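Local coordinates for putative tetR-family transcriptional regulatory protein (Streptomyces coelicolor, PDB 2DG8) that probably regulates transcription as a TetR-family protein, binding DNA through a helix-turn-helix motif, at residues F64-L76 and V89-D103. Numbering follows the deposited sequence.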
loop_
_atom_site.group_PDB
_atom_site.type_symbol
_atom_site.label_atom_id
_atom_site.label_comp_id
_atom_site.label_asym_id
_atom_site.label_seq_id
_atom_site.Cartn_x
_atom_site.Cartn_y
_atom_site.Cartn_z
ATOM N N PHE A 64 -9.537 -5.988 -12.056
ATOM C CA PHE A 64 -8.319 -5.177 -11.955
ATOM C C PHE A 64 -7.167 -6.095 -11.542
ATOM O O PHE A 64 -6.045 -5.977 -12.025
ATOM C CB PHE A 64 -8.483 -4.061 -10.914
ATOM C CG PHE A 64 -7.198 -3.369 -10.581
ATOM C CD1 PHE A 64 -6.502 -3.683 -9.417
ATOM C CD2 PHE A 64 -6.643 -2.446 -11.469
ATOM C CE1 PHE A 64 -5.267 -3.090 -9.145
ATOM C CE2 PHE A 64 -5.407 -1.851 -11.206
ATOM C CZ PHE A 64 -4.721 -2.175 -10.041
ATOM N N THR A 65 -7.474 -7.021 -10.651
ATOM C CA THR A 65 -6.506 -7.991 -10.161
ATOM C C THR A 65 -5.965 -8.864 -11.299
ATOM O O THR A 65 -4.755 -9.082 -11.401
ATOM C CB THR A 65 -7.162 -8.841 -9.040
ATOM O OG1 THR A 65 -6.656 -8.387 -7.777
ATOM C CG2 THR A 65 -6.913 -10.334 -9.223
ATOM N N ASP A 66 -6.856 -9.335 -12.165
ATOM C CA ASP A 66 -6.463 -10.167 -13.304
ATOM C C ASP A 66 -5.485 -9.404 -14.193
ATOM O O ASP A 66 -4.520 -9.965 -14.716
ATOM C CB ASP A 66 -7.700 -10.552 -14.132
ATOM C CG ASP A 66 -8.575 -11.592 -13.442
ATOM O OD1 ASP A 66 -9.725 -11.797 -13.890
ATOM O OD2 ASP A 66 -8.116 -12.215 -12.462
ATOM N N HIS A 67 -5.757 -8.114 -14.355
ATOM C CA HIS A 67 -4.950 -7.214 -15.180
ATOM C C HIS A 67 -3.496 -7.074 -14.719
ATOM O O HIS A 67 -2.570 -7.194 -15.523
ATOM C CB HIS A 67 -5.631 -5.833 -15.217
ATOM C CG HIS A 67 -4.725 -4.717 -15.632
ATOM N ND1 HIS A 67 -4.277 -4.557 -16.927
ATOM C CD2 HIS A 67 -4.178 -3.704 -14.917
ATOM C CE1 HIS A 67 -3.494 -3.496 -16.990
ATOM N NE2 HIS A 67 -3.416 -2.960 -15.784
ATOM N N ILE A 68 -3.295 -6.820 -13.430
ATOM C CA ILE A 68 -1.948 -6.665 -12.896
ATOM C C ILE A 68 -1.212 -7.999 -12.914
ATOM O O ILE A 68 -0.009 -8.052 -13.193
ATOM C CB ILE A 68 -1.980 -6.089 -11.462
ATOM C CG1 ILE A 68 -2.645 -4.706 -11.479
ATOM C CG2 ILE A 68 -0.563 -5.938 -10.921
ATOM C CD1 ILE A 68 -1.879 -3.657 -12.283
ATOM N N VAL A 69 -1.936 -9.079 -12.628
ATOM C CA VAL A 69 -1.342 -10.407 -12.653
ATOM C C VAL A 69 -0.809 -10.668 -14.058
ATOM O O VAL A 69 0.251 -11.264 -14.237
ATOM C CB VAL A 69 -2.384 -11.490 -12.293
ATOM C CG1 VAL A 69 -1.890 -12.872 -12.725
ATOM C CG2 VAL A 69 -2.636 -11.474 -10.787
ATOM N N ALA A 70 -1.552 -10.206 -15.055
ATOM C CA ALA A 70 -1.152 -10.390 -16.438
ATOM C C ALA A 70 0.103 -9.571 -16.711
ATOM O O ALA A 70 0.907 -9.922 -17.573
ATOM C CB ALA A 70 -2.277 -9.959 -17.369
ATOM N N VAL A 71 0.262 -8.468 -15.988
ATOM C CA VAL A 71 1.439 -7.629 -16.173
ATOM C C VAL A 71 2.654 -8.417 -15.699
ATOM O O VAL A 71 3.742 -8.292 -16.261
ATOM C CB VAL A 71 1.338 -6.308 -15.385
ATOM C CG1 VAL A 71 2.628 -5.521 -15.532
ATOM C CG2 VAL A 71 0.176 -5.478 -15.916
ATOM N N PHE A 72 2.456 -9.225 -14.660
ATOM C CA PHE A 72 3.522 -10.062 -14.134
ATOM C C PHE A 72 3.860 -11.093 -15.209
ATOM O O PHE A 72 5.029 -11.349 -15.499
ATOM C CB PHE A 72 3.065 -10.773 -12.854
ATOM C CG PHE A 72 3.296 -9.972 -11.593
ATOM C CD1 PHE A 72 4.120 -10.465 -10.586
ATOM C CD2 PHE A 72 2.715 -8.721 -11.426
ATOM C CE1 PHE A 72 4.363 -9.725 -9.423
ATOM C CE2 PHE A 72 2.948 -7.968 -10.265
ATOM C CZ PHE A 72 3.775 -8.470 -9.267
ATOM N N ASP A 73 2.818 -11.665 -15.804
ATOM C CA ASP A 73 2.980 -12.662 -16.847
ATOM C C ASP A 73 3.713 -12.075 -18.045
ATOM O O ASP A 73 4.602 -12.709 -18.613
ATOM C CB ASP A 73 1.622 -13.177 -17.308
ATOM C CG ASP A 73 1.747 -14.301 -18.313
ATOM O OD1 ASP A 73 0.741 -14.618 -18.981
ATOM O OD2 ASP A 73 2.857 -14.870 -18.426
ATOM N N GLU A 74 3.332 -10.860 -18.427
ATOM C CA GLU A 74 3.963 -10.194 -19.557
ATOM C C GLU A 74 5.481 -10.081 -19.379
ATOM O O GLU A 74 6.247 -10.395 -20.293
ATOM C CB GLU A 74 3.377 -8.792 -19.745
ATOM C CG GLU A 74 3.857 -8.095 -21.019
ATOM C CD GLU A 74 3.479 -6.619 -21.073
ATOM O OE1 GLU A 74 2.287 -6.290 -20.883
ATOM O OE2 GLU A 74 4.382 -5.788 -21.315
ATOM N N HIS A 75 5.911 -9.625 -18.204
ATOM C CA HIS A 75 7.333 -9.459 -17.928
ATOM C C HIS A 75 8.066 -10.756 -17.652
ATOM O O HIS A 75 9.119 -11.015 -18.237
ATOM C CB HIS A 75 7.549 -8.516 -16.734
ATOM C CG HIS A 75 7.333 -7.075 -17.060
ATOM N ND1 HIS A 75 6.081 -6.501 -17.108
ATOM C CD2 HIS A 75 8.208 -6.099 -17.402
ATOM C CE1 HIS A 75 6.192 -5.236 -17.466
ATOM N NE2 HIS A 75 7.472 -4.965 -17.652
ATOM N N LEU A 76 7.511 -11.560 -16.750
ATOM C CA LEU A 76 8.123 -12.820 -16.352
ATOM C C LEU A 76 8.031 -13.922 -17.403
ATOM O O LEU A 76 8.959 -14.718 -17.563
ATOM C CB LEU A 76 7.501 -13.311 -15.040
ATOM C CG LEU A 76 7.803 -12.541 -13.748
ATOM C CD1 LEU A 76 9.280 -12.685 -13.386
ATOM C CD2 LEU A 76 7.447 -11.088 -13.918
ATOM N N VAL A 89 11.986 -8.523 -13.469
ATOM C CA VAL A 89 11.336 -8.053 -12.257
ATOM C C VAL A 89 11.624 -6.577 -12.027
ATOM O O VAL A 89 10.758 -5.842 -11.558
ATOM C CB VAL A 89 11.793 -8.867 -11.025
ATOM C CG1 VAL A 89 11.262 -8.219 -9.736
ATOM C CG2 VAL A 89 11.278 -10.303 -11.137
ATOM N N ALA A 90 12.838 -6.143 -12.355
ATOM C CA ALA A 90 13.201 -4.741 -12.182
ATOM C C ALA A 90 12.297 -3.914 -13.075
ATOM O O ALA A 90 11.798 -2.857 -12.674
ATOM C CB ALA A 90 14.681 -4.507 -12.554
ATOM N N ASP A 91 12.091 -4.406 -14.292
ATOM C CA ASP A 91 11.238 -3.728 -15.259
ATOM C C ASP A 91 9.823 -3.647 -14.714
ATOM O O ASP A 91 9.145 -2.627 -14.841
ATOM C CB ASP A 91 11.220 -4.501 -16.587
ATOM C CG ASP A 91 12.549 -4.461 -17.300
ATOM O OD1 ASP A 91 12.751 -5.271 -18.228
ATOM O OD2 ASP A 91 13.389 -3.614 -16.941
ATOM N N LEU A 92 9.385 -4.745 -14.114
ATOM C CA LEU A 92 8.043 -4.832 -13.554
ATOM C C LEU A 92 7.871 -3.772 -12.466
ATOM O O LEU A 92 6.885 -3.046 -12.449
ATOM C CB LEU A 92 7.831 -6.214 -12.942
ATOM C CG LEU A 92 6.492 -6.944 -13.024
ATOM C CD1 LEU A 92 6.501 -8.047 -11.974
ATOM C CD2 LEU A 92 5.326 -6.008 -12.791
ATOM N N VAL A 93 8.836 -3.703 -11.554
ATOM C CA VAL A 93 8.785 -2.749 -10.457
ATOM C C VAL A 93 8.686 -1.310 -10.938
ATOM O O VAL A 93 7.869 -0.544 -10.431
ATOM C CB VAL A 93 10.022 -2.874 -9.544
ATOM C CG1 VAL A 93 10.145 -1.633 -8.661
ATOM C CG2 VAL A 93 9.898 -4.122 -8.676
ATOM N N HIS A 94 9.522 -0.933 -11.905
ATOM C CA HIS A 94 9.476 0.439 -12.391
ATOM C C HIS A 94 8.200 0.751 -13.170
ATOM O O HIS A 94 7.617 1.828 -13.028
ATOM C CB HIS A 94 10.737 0.751 -13.205
ATOM C CG HIS A 94 11.956 0.935 -12.349
ATOM N ND1 HIS A 94 12.753 2.057 -12.423
ATOM C CD2 HIS A 94 12.466 0.180 -11.348
ATOM C CE1 HIS A 94 13.695 1.989 -11.501
ATOM N NE2 HIS A 94 13.544 0.860 -10.833
ATOM N N GLU A 95 7.737 -0.197 -13.967
ATOM C CA GLU A 95 6.511 0.035 -14.715
ATOM C C GLU A 95 5.315 0.208 -13.761
ATOM O O GLU A 95 4.523 1.129 -13.911
ATOM C CB GLU A 95 6.245 -1.124 -15.677
ATOM C CG GLU A 95 4.985 -0.933 -16.506
ATOM C CD GLU A 95 4.757 -2.048 -17.512
ATOM O OE1 GLU A 95 5.743 -2.489 -18.148
ATOM O OE2 GLU A 95 3.591 -2.466 -17.677
ATOM N N LEU A 96 5.200 -0.669 -12.770
ATOM C CA LEU A 96 4.088 -0.596 -11.826
ATOM C C LEU A 96 4.125 0.648 -10.948
ATOM O O LEU A 96 3.086 1.118 -10.504
ATOM C CB LEU A 96 4.072 -1.817 -10.906
ATOM C CG LEU A 96 3.865 -3.235 -11.444
ATOM C CD1 LEU A 96 4.170 -4.219 -10.310
ATOM C CD2 LEU A 96 2.441 -3.420 -11.957
ATOM N N SER A 97 5.317 1.166 -10.680
ATOM C CA SER A 97 5.435 2.339 -9.834
ATOM C C SER A 97 5.190 3.666 -10.534
ATOM O O SER A 97 4.878 4.650 -9.870
ATOM C CB SER A 97 6.816 2.390 -9.166
ATOM O OG SER A 97 7.832 2.737 -10.100
ATOM N N GLU A 98 5.312 3.715 -11.858
ATOM C CA GLU A 98 5.135 5.003 -12.530
ATOM C C GLU A 98 4.362 5.095 -13.837
ATOM O O GLU A 98 4.054 6.200 -14.282
ATOM C CB GLU A 98 6.507 5.647 -12.753
ATOM C CG GLU A 98 7.517 4.753 -13.444
ATOM C CD GLU A 98 8.853 5.450 -13.671
ATOM O OE1 GLU A 98 9.391 6.054 -12.715
ATOM O OE2 GLU A 98 9.369 5.388 -14.808
ATOM N N ASP A 99 4.040 3.966 -14.455
ATOM C CA ASP A 99 3.346 4.017 -15.732
ATOM C C ASP A 99 1.870 4.369 -15.688
ATOM O O ASP A 99 1.396 5.102 -16.536
ATOM C CB ASP A 99 3.548 2.707 -16.491
ATOM C CG ASP A 99 4.944 2.598 -17.102
ATOM O OD1 ASP A 99 5.223 1.602 -17.801
ATOM O OD2 ASP A 99 5.768 3.514 -16.881
ATOM N N SER A 100 1.146 3.867 -14.700
ATOM C CA SER A 100 -0.279 4.154 -14.606
ATOM C C SER A 100 -0.712 4.635 -13.225
ATOM O O SER A 100 -0.728 3.862 -12.269
ATOM C CB SER A 100 -1.083 2.907 -14.994
ATOM O OG SER A 100 -2.459 3.062 -14.681
ATOM N N GLN A 101 -1.054 5.914 -13.112
ATOM C CA GLN A 101 -1.510 6.434 -11.832
ATOM C C GLN A 101 -2.857 5.793 -11.487
ATOM O O GLN A 101 -3.168 5.587 -10.316
ATOM C CB GLN A 101 -1.645 7.966 -11.872
ATOM C CG GLN A 101 -2.257 8.568 -10.603
ATOM C CD GLN A 101 -2.127 10.080 -10.536
ATOM O OE1 GLN A 101 -2.289 10.774 -11.542
ATOM N NE2 GLN A 101 -1.846 10.601 -9.344
ATOM N N ARG A 102 -3.645 5.477 -12.510
ATOM C CA ARG A 102 -4.951 4.840 -12.318
ATOM C C ARG A 102 -4.759 3.480 -11.646
ATOM O O ARG A 102 -5.482 3.131 -10.720
ATOM C CB ARG A 102 -5.650 4.654 -13.668
ATOM C CG ARG A 102 -6.867 3.737 -13.645
ATOM C CD ARG A 102 -6.929 2.922 -14.931
ATOM N NE ARG A 102 -8.069 2.008 -14.982
ATOM C CZ ARG A 102 -9.334 2.396 -15.108
ATOM N NH1 ARG A 102 -10.305 1.491 -15.144
ATOM N NH2 ARG A 102 -9.631 3.690 -15.206
ATOM N N ASP A 103 -3.781 2.715 -12.118
ATOM C CA ASP A 103 -3.506 1.407 -11.536
ATOM C C ASP A 103 -2.992 1.533 -10.095
ATOM O O ASP A 103 -3.381 0.760 -9.213
ATOM C CB ASP A 103 -2.507 0.646 -12.410
ATOM C CG ASP A 103 -3.127 0.170 -13.721
ATOM O OD1 ASP A 103 -2.396 -0.378 -14.575
ATOM O OD2 ASP A 103 -4.359 0.340 -13.890
#
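With CG of H67 anti to its backbone N (chi1 161°) and CG of D103 swung beside its own (chi1 -72°), the imidazole and the carboxylate meet. NE2 of H67 donates to OD1 of D103 over 3.0 Å; the oxygen lies near the ring plane, but the N-H comes in from above the carboxylate plane. OD2 of D103 rests at the F64 ring edge, 3.6 Å from CE2, and OG of S100, N-cap of helix 101-116, accepts from D103 N. Farther along, L92 is a knob in the hole formed by V71, F72, H75 and L76, its CD1 3.5 Å from the F72 ring centroid in a CH-pi contact almost on the ring normal. L96 straddles the next turn, CD1 near CE2 of F72 and CD2 4.1 Å from CG2 of I68. The pairing, consistent with the all-helical regulatory domain of TetR-family proteins, illustrates how one leucine knob can fasten helices 53-77 and 82-98: segments 64-76 and 89-98 run roughly antiparallel, their axes 142° apart. One face of the H75 ring lies on CA of L92, while its ND1 donates to V71 O at 3.1 Å, fixing its rotation. An alanine at H75 would remove one wall of the L92 socket and is likely to leave that leucine less firmly held. Beside the imidazole, CB of D91 comes within 3.5 Å of CD2 of H75, its carboxylate salt-bridged to R167.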